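Local coordinates for protein Dye type peroxidase A (Streptomyces lividans 1326, PDB 6GZW) that is a haem-containing dye-decolourising (DyP-type) peroxidase that probably uses hydrogen peroxide to oxidise dyes and other reducing substrates, at residues V221-I226 / G356-P361. Sequence-based numbering, arbitrary orientation.
Sequences VVVRRI and GLFAVP. With HEM (protoporphyrin IX containing Fe), chain C.
Antiparallel pairing of two inner strands of the sheet, 219-228 and 350-360, brings Val-221 opposite Phe-358 and Val-223 opposite Gly-356, each couple closed by two backbone hydrogen bonds. Val-221 N reaches Phe-358 O at 3.0 Å, and Phe-358 N returns to Val-221 O at 2.9 Å; both donors lie in the carbonyl plane. In the Val-223/Gly-356 couple both donors are tilted from the carbonyl plane, and the bond from Gly-356 N to Val-223 O, 2.9 Å, is the more bent, with an N-H...O angle of 145°. Between the two couples, Val-222 and Leu-357 form a non-hydrogen-bonded pair, where Leu-357 CA leans on Val-221 O at 3.3 Å in a CA-H...O contact. Both strands belong to the C-terminal half of a DyP peroxidase, whose two halves are of the dimeric alpha-beta barrel type, and strand 350-360 borders strand 83-89 of the N-terminal half.

On the Phe-358 face, Val-221 CG1 sits between the backbone N and the carbonyl carbon (chi1 66°), which sets it 3.8 Å from Phe-358 CB and equally close to Val-360 CG2. That methyl and, more loosely, Val-223 CG2 lie at the edge of the Phe-358 ring, near its plane, while Trp-127 stacks with the ring. The ring also reaches back over Gly-356, its CE2 above the glycine CA. On the other face Val-222 CG2 touches Leu-357 CD1 at 3.9 Å. Farther along strand 219-228, Ile-226 lines the haem pocket, its CG2 3.7 Å from vinyl carbon CBB of the haem, whose iron carries a water at 2.0 Å.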
ATOM      1  N   VAL A 221      19.774  -6.728 -11.593  1.00 12.52           N
ATOM      2  CA  VAL A 221      18.353  -6.350 -11.577  1.00 12.27           C
ATOM      3  C   VAL A 221      18.130  -5.157 -12.508  1.00 11.47           C
ATOM      4  O   VAL A 221      18.922  -4.206 -12.523  1.00 11.12           O
ATOM      5  CB  VAL A 221      17.853  -6.098 -10.135  1.00 12.26           C
ATOM      6  CG1 VAL A 221      18.506  -4.901  -9.484  1.00 13.18           C
ATOM      7  CG2 VAL A 221      16.330  -5.947 -10.094  1.00 12.04           C
ATOM      8  N   VAL A 222      17.070  -5.230 -13.307  1.00 11.73           N
ATOM      9  CA  VAL A 222      16.557  -4.076 -14.031  1.00 11.21           C
ATOM     10  C   VAL A 222      15.182  -3.797 -13.455  1.00 11.71           C
ATOM     11  O   VAL A 222      14.329  -4.689 -13.446  1.00 11.21           O
ATOM     12  CB  VAL A 222      16.487  -4.324 -15.551  1.00 12.14           C
ATOM     13  CG1 VAL A 222      15.766  -3.178 -16.265  1.00 11.97           C
ATOM     14  CG2 VAL A 222      17.896  -4.538 -16.090  1.00 11.92           C
ATOM     15  N   VAL A 223      15.015  -2.584 -12.924  1.00 10.83           N
ATOM     16  CA  VAL A 223      13.756  -2.056 -12.397  1.00 10.91           C
ATOM     17  C   VAL A 223      13.194  -1.143 -13.471  1.00 10.78           C
ATOM     18  O   VAL A 223      13.925  -0.287 -13.997  1.00 10.81           O
ATOM     19  CB  VAL A 223      14.024  -1.234 -11.130  1.00 11.06           C
ATOM     20  CG1 VAL A 223      12.751  -0.594 -10.591  1.00 11.30           C
ATOM     21  CG2 VAL A 223      14.690  -2.096 -10.084  1.00 11.40           C
ATOM     22  N   ARG A 224      11.906  -1.302 -13.779  1.00 10.53           N
ATOM     23  CA  ARG A 224      11.183  -0.361 -14.653  1.00 10.87           C
ATOM     24  C   ARG A 224       9.875   0.008 -14.014  1.00 10.44           C
ATOM     25  O   ARG A 224       9.094  -0.881 -13.643  1.00 11.13           O
ATOM     26  CB  ARG A 224      10.906  -0.976 -16.044  1.00 11.37           C
ATOM     27  CG  ARG A 224      12.156  -1.533 -16.732  1.00 11.60           C
ATOM     28  CD  ARG A 224      13.098  -0.456 -17.237  1.00 11.91           C
ATOM     29  NE  ARG A 224      12.599   0.141 -18.476  1.00 12.77           N
ATOM     30  CZ  ARG A 224      13.345   0.787 -19.370  1.00 13.10           C
ATOM     31  NH1 ARG A 224      14.649   1.018 -19.153  1.00 13.69           N
ATOM     32  NH2 ARG A 224      12.768   1.239 -20.497  1.00 13.07           N
ATOM     33  N   ARG A 225       9.632   1.311 -13.866  1.00 10.04           N
ATOM     34  CA  ARG A 225       8.353   1.808 -13.406  1.00 10.21           C
ATOM     35  C   ARG A 225       7.524   1.934 -14.686  1.00  9.86           C
ATOM     36  O   ARG A 225       7.717   2.876 -15.443  1.00  9.14           O
ATOM     37  CB  ARG A 225       8.480   3.165 -12.697  1.00 10.09           C
ATOM     38  CG  ARG A 225       7.154   3.696 -12.142  1.00  9.99           C
ATOM     39  CD  ARG A 225       7.291   5.145 -11.708  1.00 10.73           C
ATOM     40  NE  ARG A 225       6.045   5.692 -11.167  1.00 10.95           N
ATOM     41  CZ  ARG A 225       5.581   5.445  -9.936  1.00 11.32           C
ATOM     42  NH1 ARG A 225       6.229   4.626  -9.118  1.00 11.29           N
ATOM     43  NH2 ARG A 225       4.449   5.998  -9.527  1.00 11.25           N
ATOM     44  N   ILE A 226       6.582   1.003 -14.885  1.00  9.84           N
ATOM     45  CA  ILE A 226       5.819   0.972 -16.121  1.00  9.98           C
ATOM     46  C   ILE A 226       4.381   1.342 -15.799  1.00  9.65           C
ATOM     47  O   ILE A 226       3.663   0.575 -15.158  1.00  9.63           O
ATOM     48  CB  ILE A 226       5.876  -0.413 -16.789  1.00  9.97           C
ATOM     49  CG1 ILE A 226       7.322  -0.886 -16.930  1.00 10.70           C
ATOM     50  CG2 ILE A 226       5.201  -0.356 -18.148  1.00 10.30           C
ATOM     51  CD1 ILE A 226       7.442  -2.271 -17.523  1.00 10.59           C
ATOM     52  N   GLY A 356      16.163   1.494 -13.591  1.00 12.56           N
ATOM     53  CA  GLY A 356      17.402   1.344 -12.796  1.00 12.84           C
ATOM     54  C   GLY A 356      18.013   0.007 -13.166  1.00 13.31           C
ATOM     55  O   GLY A 356      17.299  -0.936 -13.462  1.00 12.99           O
ATOM     56  N   LEU A 357      19.339  -0.033 -13.207  1.00 13.26           N
ATOM     57  CA  LEU A 357      20.104  -1.245 -13.444  1.00 14.17           C
ATOM     58  C   LEU A 357      21.118  -1.373 -12.319  1.00 13.60           C
ATOM     59  O   LEU A 357      21.954  -0.475 -12.161  1.00 14.87           O
ATOM     60  CB  LEU A 357      20.815  -1.183 -14.803  1.00 14.98           C
ATOM     61  CG  LEU A 357      21.945  -2.161 -15.093  1.00 14.57           C
ATOM     62  CD1 LEU A 357      21.483  -3.593 -14.979  1.00 14.72           C
ATOM     63  CD2 LEU A 357      22.537  -1.879 -16.467  1.00 15.14           C
ATOM     64  N   PHE A 358      21.003  -2.421 -11.487  1.00 12.88           N
ATOM     65  CA  PHE A 358      21.883  -2.566 -10.317  1.00 13.02           C
ATOM     66  C   PHE A 358      22.561  -3.933 -10.244  1.00 13.61           C
ATOM     67  O   PHE A 358      21.976  -4.951 -10.649  1.00 13.01           O
ATOM     68  CB  PHE A 358      21.121  -2.249  -9.026  1.00 13.15           C
ATOM     69  CG  PHE A 358      20.369  -0.938  -9.068  1.00 13.36           C
ATOM     70  CD1 PHE A 358      21.021   0.280  -8.910  1.00 13.65           C
ATOM     71  CD2 PHE A 358      18.999  -0.925  -9.296  1.00 13.67           C
ATOM     72  CE1 PHE A 358      20.323   1.472  -8.959  1.00 14.24           C
ATOM     73  CE2 PHE A 358      18.292   0.274  -9.346  1.00 13.99           C
ATOM     74  CZ  PHE A 358      18.945   1.482  -9.175  1.00 13.97           C
ATOM     75  N   ALA A 359      23.802  -3.925  -9.739  1.00 13.26           N
ATOM     76  CA  ALA A 359      24.566  -5.134  -9.478  1.00 13.85           C
ATOM     77  C   ALA A 359      24.295  -5.599  -8.059  1.00 13.12           C
ATOM     78  O   ALA A 359      24.700  -4.927  -7.091  1.00 15.22           O
ATOM     79  CB  ALA A 359      26.053  -4.868  -9.653  1.00 14.26           C
ATOM     80  N   VAL A 360      23.666  -6.750  -7.918  1.00 12.73           N
ATOM     81  CA  VAL A 360      23.224  -7.260  -6.633  1.00 13.03           C
ATOM     82  C   VAL A 360      24.138  -8.451  -6.317  1.00 14.14           C
ATOM     83  O   VAL A 360      23.969  -9.536  -6.889  1.00 14.81           O
ATOM     84  CB  VAL A 360      21.736  -7.646  -6.716  1.00 13.30           C
ATOM     85  CG1 VAL A 360      21.255  -8.411  -5.504  1.00 13.23           C
ATOM     86  CG2 VAL A 360      20.874  -6.392  -6.921  1.00 13.28           C
ATOM     87  N   PRO A 361      25.139  -8.250  -5.440  1.00 13.96           N
ATOM     88  CA  PRO A 361      26.095  -9.343  -5.193  1.00 14.84           C
ATOM     89  C   PRO A 361      25.513 -10.537  -4.465  1.00 14.10           C
ATOM     90  O   PRO A 361      24.320 -10.582  -4.129  1.00 15.15           O
ATOM     91  CB  PRO A 361      27.165  -8.658  -4.351  1.00 14.86           C
ATOM     92  CG  PRO A 361      26.379  -7.643  -3.581  1.00 14.46           C
ATOM     93  CD  PRO A 361      25.462  -7.080  -4.611  1.00 14.50           C
TER
HETATM   94  CHA HEM C 501       5.070 -12.797 -19.743  1.00 10.16           C
HETATM   95  CHB HEM C 501       2.396  -8.889 -18.737  1.00 10.00           C
HETATM   96  CHC HEM C 501       6.356  -6.126 -19.258  1.00 10.15           C
HETATM   97  CHD HEM C 501       8.999 -10.022 -20.252  1.00 10.57           C
HETATM   98  C1A HEM C 501       4.009 -11.986 -19.430  1.00 10.27           C
HETATM   99  C2A HEM C 501       2.666 -12.438 -19.272  1.00 10.63           C
HETATM  100  C3A HEM C 501       1.929 -11.333 -18.994  1.00 10.79           C
HETATM  101  C4A HEM C 501       2.807 -10.201 -18.987  1.00 10.25           C
HETATM  102  CMA HEM C 501       0.449 -11.258 -18.704  1.00 11.03           C
HETATM  103  CAA HEM C 501       2.147 -13.864 -19.402  1.00 11.27           C
HETATM  104  CBA HEM C 501       2.131 -14.713 -18.140  1.00 11.81           C
HETATM  105  CGA HEM C 501       3.512 -15.046 -17.684  1.00 12.79           C
HETATM  106  O1A HEM C 501       4.174 -16.003 -18.169  1.00 12.80           O
HETATM  107  O2A HEM C 501       4.060 -14.333 -16.794  1.00 12.77           O
HETATM  108  C1B HEM C 501       3.265  -7.784 -18.769  1.00 10.07           C
HETATM  109  C2B HEM C 501       2.877  -6.448 -18.456  1.00  9.79           C
HETATM  110  C3B HEM C 501       3.962  -5.643 -18.598  1.00  9.85           C
HETATM  111  C4B HEM C 501       5.075  -6.554 -19.006  1.00 10.15           C
HETATM  112  CMB HEM C 501       1.492  -6.008 -18.088  1.00  9.86           C
HETATM  113  CAB HEM C 501       4.118  -4.201 -18.313  1.00  9.86           C
HETATM  114  CBB HEM C 501       3.378  -3.529 -17.447  1.00  9.80           C
HETATM  115  C1C HEM C 501       7.418  -6.924 -19.621  1.00 10.56           C
HETATM  116  C2C HEM C 501       8.732  -6.453 -19.876  1.00 10.98           C
HETATM  117  C3C HEM C 501       9.488  -7.572 -20.179  1.00 11.29           C
HETATM  118  C4C HEM C 501       8.621  -8.718 -20.066  1.00 10.58           C
HETATM  119  CMC HEM C 501       9.219  -5.037 -19.866  1.00 11.26           C
HETATM  120  CAC HEM C 501      10.908  -7.680 -20.591  1.00 10.81           C
HETATM  121  CBC HEM C 501      11.670  -6.731 -21.156  1.00 11.13           C
HETATM  122  C1D HEM C 501       8.095 -11.083 -20.116  1.00 10.03           C
HETATM  123  C2D HEM C 501       8.572 -12.471 -20.259  1.00 10.20           C
HETATM  124  C3D HEM C 501       7.485 -13.254 -20.122  1.00 10.17           C
HETATM  125  C4D HEM C 501       6.350 -12.314 -19.893  1.00 10.06           C
HETATM  126  CMD HEM C 501      10.010 -12.935 -20.476  1.00  9.84           C
HETATM  127  CAD HEM C 501       7.469 -14.772 -20.199  1.00 10.17           C
HETATM  128  CBD HEM C 501       7.390 -15.280 -21.642  1.00 10.24           C
HETATM  129  CGD HEM C 501       7.448 -16.776 -21.676  1.00 10.87           C
HETATM  130  O1D HEM C 501       6.385 -17.458 -21.707  1.00 11.87           O
HETATM  131  O2D HEM C 501       8.563 -17.336 -21.648  1.00 10.60           O
HETATM  132  NA  HEM C 501       4.072 -10.603 -19.353  1.00 10.72           N
HETATM  133  NB  HEM C 501       4.560  -7.783 -19.110  1.00 10.02           N
HETATM  134  NC  HEM C 501       7.348  -8.266 -19.796  1.00 10.65           N
HETATM  135  ND  HEM C 501       6.758 -11.022 -19.993  1.00 10.32           N
HETATM  136 FE   HEM C 501       5.687  -9.459 -19.597  1.00 10.78          FE
HETATM  137  O   HOH W   1       6.127  -9.597 -17.668  1.00 14.68           O